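Local atomic coordinates of conjugal transfer protein TRWB (Escherichia coli, PDB entry 1E9R), a protein that probably couples the DNA-processing complex to the secretion channel in bacterial conjugation, acting as a hexameric, ring-helicase-like P-loop NTPase that moves DNA. Residues S95-P107 and W234-W247. Numbering follows the deposited sequence.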
loop_
_atom_site.group_PDB
_atom_site.type_symbol
_atom_site.label_atom_id
_atom_site.label_comp_id
_atom_site.label_asym_id
_atom_site.label_seq_id
_atom_site.Cartn_x
_atom_site.Cartn_y
_atom_site.Cartn_z
ATOM N N SER B 95 -34.474 29.079 10.345
ATOM C CA SER B 95 -35.895 29.293 10.182
ATOM C C SER B 95 -36.698 28.926 11.423
ATOM O O SER B 95 -37.786 29.453 11.634
ATOM C CB SER B 95 -36.401 28.500 8.980
ATOM O OG SER B 95 -36.414 27.116 9.257
ATOM N N LYS B 96 -36.172 28.038 12.257
ATOM C CA LYS B 96 -36.903 27.640 13.447
ATOM C C LYS B 96 -36.379 28.236 14.733
ATOM O O LYS B 96 -37.148 28.443 15.668
ATOM C CB LYS B 96 -36.931 26.117 13.569
ATOM C CG LYS B 96 -37.781 25.445 12.516
ATOM C CD LYS B 96 -37.539 23.951 12.505
ATOM C CE LYS B 96 -38.270 23.271 11.348
ATOM N NZ LYS B 96 -37.909 21.821 11.258
ATOM N N PHE B 97 -35.087 28.525 14.793
ATOM C CA PHE B 97 -34.518 29.071 16.022
ATOM C C PHE B 97 -33.905 30.459 15.901
ATOM O O PHE B 97 -33.429 31.020 16.893
ATOM C CB PHE B 97 -33.466 28.110 16.574
ATOM C CG PHE B 97 -33.956 26.700 16.725
ATOM C CD1 PHE B 97 -35.075 26.414 17.498
ATOM C CD2 PHE B 97 -33.294 25.654 16.095
ATOM C CE1 PHE B 97 -35.526 25.111 17.640
ATOM C CE2 PHE B 97 -33.737 24.346 16.230
ATOM C CZ PHE B 97 -34.857 24.075 17.006
ATOM N N GLY B 98 -33.923 31.008 14.689
ATOM C CA GLY B 98 -33.354 32.324 14.456
ATOM C C GLY B 98 -34.104 33.488 15.085
ATOM O O GLY B 98 -35.270 33.733 14.772
ATOM N N ARG B 99 -33.425 34.204 15.977
ATOM C CA ARG B 99 -34.009 35.362 16.643
ATOM C C ARG B 99 -33.489 36.623 15.971
ATOM O O ARG B 99 -32.633 36.563 15.091
ATOM C CB ARG B 99 -33.652 35.377 18.129
ATOM C CG ARG B 99 -34.167 34.166 18.892
ATOM C CD ARG B 99 -33.356 33.973 20.168
ATOM N NE ARG B 99 -31.942 34.297 19.952
ATOM C CZ ARG B 99 -30.956 34.030 20.807
ATOM N NH1 ARG B 99 -31.210 33.417 21.958
ATOM N NH2 ARG B 99 -29.710 34.382 20.514
ATOM N N ASP B 100 -34.001 37.767 16.404
ATOM C CA ASP B 100 -33.636 39.043 15.817
ATOM C C ASP B 100 -32.173 39.464 15.962
ATOM O O ASP B 100 -31.577 39.995 15.021
ATOM C CB ASP B 100 -34.556 40.123 16.386
ATOM C CG ASP B 100 -34.795 41.257 15.407
ATOM O OD1 ASP B 100 -33.949 42.181 15.330
ATOM O OD2 ASP B 100 -35.832 41.209 14.703
ATOM N N LYS B 101 -31.598 39.229 17.133
ATOM C CA LYS B 101 -30.209 39.602 17.407
ATOM C C LYS B 101 -29.178 38.626 16.839
ATOM O O LYS B 101 -27.971 38.815 17.023
ATOM C CB LYS B 101 -29.992 39.713 18.919
ATOM C CG LYS B 101 -30.407 38.454 19.685
ATOM C CD LYS B 101 -30.083 38.550 21.165
ATOM C CE LYS B 101 -28.585 38.682 21.386
ATOM N NZ LYS B 101 -28.231 38.651 22.831
ATOM N N ASP B 102 -29.644 37.584 16.156
ATOM C CA ASP B 102 -28.735 36.592 15.605
ATOM C C ASP B 102 -28.107 36.981 14.272
ATOM O O ASP B 102 -28.632 37.823 13.540
ATOM C CB ASP B 102 -29.435 35.236 15.492
ATOM C CG ASP B 102 -29.841 34.684 16.848
ATOM O OD1 ASP B 102 -29.099 34.920 17.830
ATOM O OD2 ASP B 102 -30.890 34.009 16.937
ATOM N N ILE B 103 -26.974 36.340 13.984
ATOM C CA ILE B 103 -26.177 36.576 12.783
ATOM C C ILE B 103 -26.365 35.519 11.693
ATOM O O ILE B 103 -26.656 34.356 11.981
ATOM C CB ILE B 103 -24.676 36.603 13.138
ATOM C CG1 ILE B 103 -24.425 37.553 14.301
ATOM C CG2 ILE B 103 -23.869 37.041 11.946
ATOM C CD1 ILE B 103 -24.777 38.982 13.995
ATOM N N ILE B 104 -26.194 35.939 10.442
ATOM C CA ILE B 104 -26.289 35.041 9.296
ATOM C C ILE B 104 -25.086 35.272 8.386
ATOM O O ILE B 104 -24.705 36.413 8.113
ATOM C CB ILE B 104 -27.557 35.281 8.438
ATOM C CG1 ILE B 104 -28.815 34.922 9.221
ATOM C CG2 ILE B 104 -27.495 34.436 7.180
ATOM C CD1 ILE B 104 -30.103 35.152 8.444
ATOM N N LEU B 105 -24.475 34.182 7.942
ATOM C CA LEU B 105 -23.359 34.250 7.017
ATOM C C LEU B 105 -23.737 33.349 5.864
ATOM O O LEU B 105 -23.768 32.125 5.989
ATOM C CB LEU B 105 -22.060 33.776 7.659
ATOM C CG LEU B 105 -21.343 34.829 8.503
ATOM C CD1 LEU B 105 -20.015 34.270 8.963
ATOM C CD2 LEU B 105 -21.125 36.103 7.691
ATOM N N ASN B 106 -24.061 33.980 4.745
ATOM C CA ASN B 106 -24.474 33.301 3.532
ATOM C C ASN B 106 -24.351 34.381 2.473
ATOM O O ASN B 106 -25.151 35.315 2.456
ATOM C CB ASN B 106 -25.931 32.864 3.649
ATOM C CG ASN B 106 -26.427 32.154 2.409
ATOM O OD1 ASN B 106 -25.956 32.410 1.303
ATOM N ND2 ASN B 106 -27.401 31.268 2.584
ATOM N N PRO B 107 -23.349 34.275 1.577
ATOM C CA PRO B 107 -23.138 35.275 0.521
ATOM C C PRO B 107 -24.343 35.649 -0.349
ATOM O O PRO B 107 -24.376 36.744 -0.917
ATOM C CB PRO B 107 -21.976 34.685 -0.292
ATOM C CG PRO B 107 -22.098 33.223 -0.072
ATOM C CD PRO B 107 -22.435 33.131 1.395
ATOM N N TRP B 234 -17.305 39.064 17.345
ATOM C CA TRP B 234 -18.599 38.492 17.659
ATOM C C TRP B 234 -18.477 37.497 18.824
ATOM O O TRP B 234 -19.295 37.491 19.747
ATOM C CB TRP B 234 -19.158 37.775 16.434
ATOM C CG TRP B 234 -20.442 37.064 16.702
ATOM C CD1 TRP B 234 -21.678 37.626 16.832
ATOM C CD2 TRP B 234 -20.616 35.656 16.915
ATOM N NE1 TRP B 234 -22.614 36.659 17.113
ATOM C CE2 TRP B 234 -21.991 35.439 17.168
ATOM C CE3 TRP B 234 -19.747 34.554 16.917
ATOM C CZ2 TRP B 234 -22.518 34.163 17.422
ATOM C CZ3 TRP B 234 -20.271 33.283 17.171
ATOM C CH2 TRP B 234 -21.645 33.101 17.420
ATOM N N LEU B 235 -17.458 36.648 18.781
ATOM C CA LEU B 235 -17.267 35.663 19.838
ATOM C C LEU B 235 -17.078 36.331 21.182
ATOM O O LEU B 235 -17.575 35.857 22.203
ATOM C CB LEU B 235 -16.058 34.777 19.535
ATOM C CG LEU B 235 -16.252 33.747 18.419
ATOM C CD1 LEU B 235 -14.934 33.057 18.116
ATOM C CD2 LEU B 235 -17.299 32.741 18.838
ATOM N N GLU B 236 -16.364 37.445 21.173
ATOM C CA GLU B 236 -16.080 38.180 22.392
ATOM C C GLU B 236 -17.273 38.961 22.909
ATOM O O GLU B 236 -17.347 39.263 24.094
ATOM C CB GLU B 236 -14.913 39.132 22.155
ATOM C CG GLU B 236 -13.660 38.432 21.673
ATOM C CD GLU B 236 -12.527 39.393 21.394
ATOM O OE1 GLU B 236 -12.714 40.293 20.539
ATOM O OE2 GLU B 236 -11.454 39.242 22.028
ATOM N N ASP B 237 -18.207 39.290 22.026
ATOM C CA ASP B 237 -19.376 40.059 22.428
ATOM C C ASP B 237 -20.350 39.208 23.222
ATOM O O ASP B 237 -21.036 38.354 22.665
ATOM C CB ASP B 237 -20.078 40.631 21.200
ATOM C CG ASP B 237 -21.271 41.501 21.560
ATOM O OD1 ASP B 237 -21.485 41.765 22.768
ATOM O OD2 ASP B 237 -21.993 41.922 20.630
ATOM N N PRO B 238 -20.447 39.457 24.536
ATOM C CA PRO B 238 -21.334 38.726 25.449
ATOM C C PRO B 238 -22.781 38.768 24.990
ATOM O O PRO B 238 -23.505 37.776 25.088
ATOM C CB PRO B 238 -21.145 39.453 26.775
ATOM C CG PRO B 238 -19.786 40.092 26.642
ATOM C CD PRO B 238 -19.815 40.589 25.230
ATOM N N ASN B 239 -23.192 39.930 24.488
ATOM C CA ASN B 239 -24.555 40.118 24.009
ATOM C C ASN B 239 -24.734 39.673 22.566
ATOM O O ASN B 239 -25.811 39.833 21.992
ATOM C CB ASN B 239 -24.966 41.580 24.154
ATOM C CG ASN B 239 -24.851 42.065 25.579
ATOM O OD1 ASN B 239 -25.400 41.449 26.504
ATOM N ND2 ASN B 239 -24.128 43.169 25.775
ATOM N N GLY B 240 -23.671 39.128 21.979
ATOM C CA GLY B 240 -23.769 38.634 20.621
ATOM C C GLY B 240 -24.783 37.503 20.655
ATOM O O GLY B 240 -25.000 36.885 21.705
ATOM N N GLY B 241 -25.424 37.221 19.528
ATOM C CA GLY B 241 -26.404 36.151 19.528
ATOM C C GLY B 241 -25.793 34.831 19.107
ATOM O O GLY B 241 -24.748 34.420 19.609
ATOM N N ASN B 242 -26.471 34.166 18.180
ATOM C CA ASN B 242 -26.017 32.903 17.642
ATOM C C ASN B 242 -25.678 33.145 16.177
ATOM O O ASN B 242 -26.190 34.080 15.567
ATOM C CB ASN B 242 -27.118 31.851 17.761
ATOM C CG ASN B 242 -27.524 31.599 19.198
ATOM O OD1 ASN B 242 -26.675 31.555 20.096
ATOM N ND2 ASN B 242 -28.822 31.422 19.425
ATOM N N LEU B 243 -24.815 32.305 15.616
ATOM C CA LEU B 243 -24.408 32.452 14.227
ATOM C C LEU B 243 -24.902 31.284 13.377
ATOM O O LEU B 243 -24.644 30.128 13.696
ATOM C CB LEU B 243 -22.884 32.536 14.145
ATOM C CG LEU B 243 -22.255 33.272 12.963
ATOM C CD1 LEU B 243 -20.761 33.047 12.997
ATOM C CD2 LEU B 243 -22.822 32.779 11.656
ATOM N N PHE B 244 -25.622 31.585 12.302
ATOM C CA PHE B 244 -26.107 30.538 11.413
ATOM C C PHE B 244 -25.400 30.640 10.082
ATOM O O PHE B 244 -25.547 31.642 9.377
ATOM C CB PHE B 244 -27.598 30.668 11.143
ATOM C CG PHE B 244 -28.445 30.497 12.347
ATOM C CD1 PHE B 244 -28.579 31.529 13.271
ATOM C CD2 PHE B 244 -29.129 29.307 12.556
ATOM C CE1 PHE B 244 -29.390 31.379 14.393
ATOM C CE2 PHE B 244 -29.942 29.143 13.673
ATOM C CZ PHE B 244 -30.076 30.183 14.596
ATOM N N ILE B 245 -24.622 29.611 9.749
ATOM C CA ILE B 245 -23.909 29.558 8.475
ATOM C C ILE B 245 -24.792 28.718 7.566
ATOM O O ILE B 245 -24.813 27.492 7.654
ATOM C CB ILE B 245 -22.526 28.901 8.627
ATOM C CG1 ILE B 245 -21.640 29.786 9.509
ATOM C CG2 ILE B 245 -21.891 28.687 7.255
ATOM C CD1 ILE B 245 -20.300 29.186 9.832
ATOM N N THR B 246 -25.526 29.395 6.697
ATOM C CA THR B 246 -26.456 28.729 5.804
ATOM C C THR B 246 -26.010 28.775 4.354
ATOM O O THR B 246 -25.058 29.479 4.005
ATOM C CB THR B 246 -27.838 29.397 5.882
ATOM O OG1 THR B 246 -27.734 30.738 5.378
ATOM C CG2 THR B 246 -28.340 29.443 7.329
ATOM N N TRP B 247 -26.716 28.018 3.517
ATOM C CA TRP B 247 -26.450 27.970 2.085
ATOM C C TRP B 247 -27.495 27.064 1.453
ATOM O O TRP B 247 -27.967 26.125 2.090
ATOM C CB TRP B 247 -25.036 27.438 1.812
ATOM C CG TRP B 247 -24.854 25.974 2.087
ATOM C CD1 TRP B 247 -25.030 24.946 1.204
ATOM C CD2 TRP B 247 -24.496 25.370 3.337
ATOM N NE1 TRP B 247 -24.808 23.743 1.826
ATOM C CE2 TRP B 247 -24.478 23.975 3.136
ATOM C CE3 TRP B 247 -24.193 25.873 4.607
ATOM C CZ2 TRP B 247 -24.170 23.078 4.158
ATOM C CZ3 TRP B 247 -23.886 24.979 5.621
ATOM C CH2 TRP B 247 -23.877 23.596 5.388
#
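With CG anti to its carbonyl carbon (chi1 -63°), Asp102 turns its carboxylate back beside its own backbone nitrogen, where OD1 accepts from the backbone N of Asn242 at 2.8 Å, met from above the carboxylate plane. Arg99 leaves its backbone with the same first torsion and then bends at chi3, which brings NH2 onto the syn lone pair of that OD1 in a salt bridge, while OD2 accepts from the Arg99 backbone N. Asn242 ND2 lies over one face of the Arg99 guanidinium, toward its rim, the planes 18° apart; this is contact without a hydrogen bond, and Asn242 OD1 accepts from Met84 N. With an alanine in place of Asp102, the Arg99 guanidinium and the Asn242 backbone N would probably lose their shared acceptor, and the turn from Arg99 to Asp102 would lose the bond from Arg99 N. Alongside, Lys101 NZ reaches the carbonyl O of Asn239 at 2.8 Å.

Beyond the turn the two strands run parallel. Ile103 N bonds to Asn242 O at 2.9 Å, Phe244 N to Ile103 O at 3.0 Å, and Leu105 N to Phe244 O. On one face Ile103 CG1 sits 3.5 Å from Trp234 NE1, and Leu105 CG packs on Leu243 CD2. On the other, the Phe244 ring reaches Gly98 obliquely, its CZ 3.9 Å from Gly98 CA, with Met93 and Leu94 of helix 92-97 also against it. At the far end Asn106 ND2 donates to Thr246 OG1 at 2.9 Å, close to its own amide plane. Strand 103-105 thus forms one edge of the chain's large mixed sheet, a parallel pairing in the alpha/beta fold of P-loop NTPases.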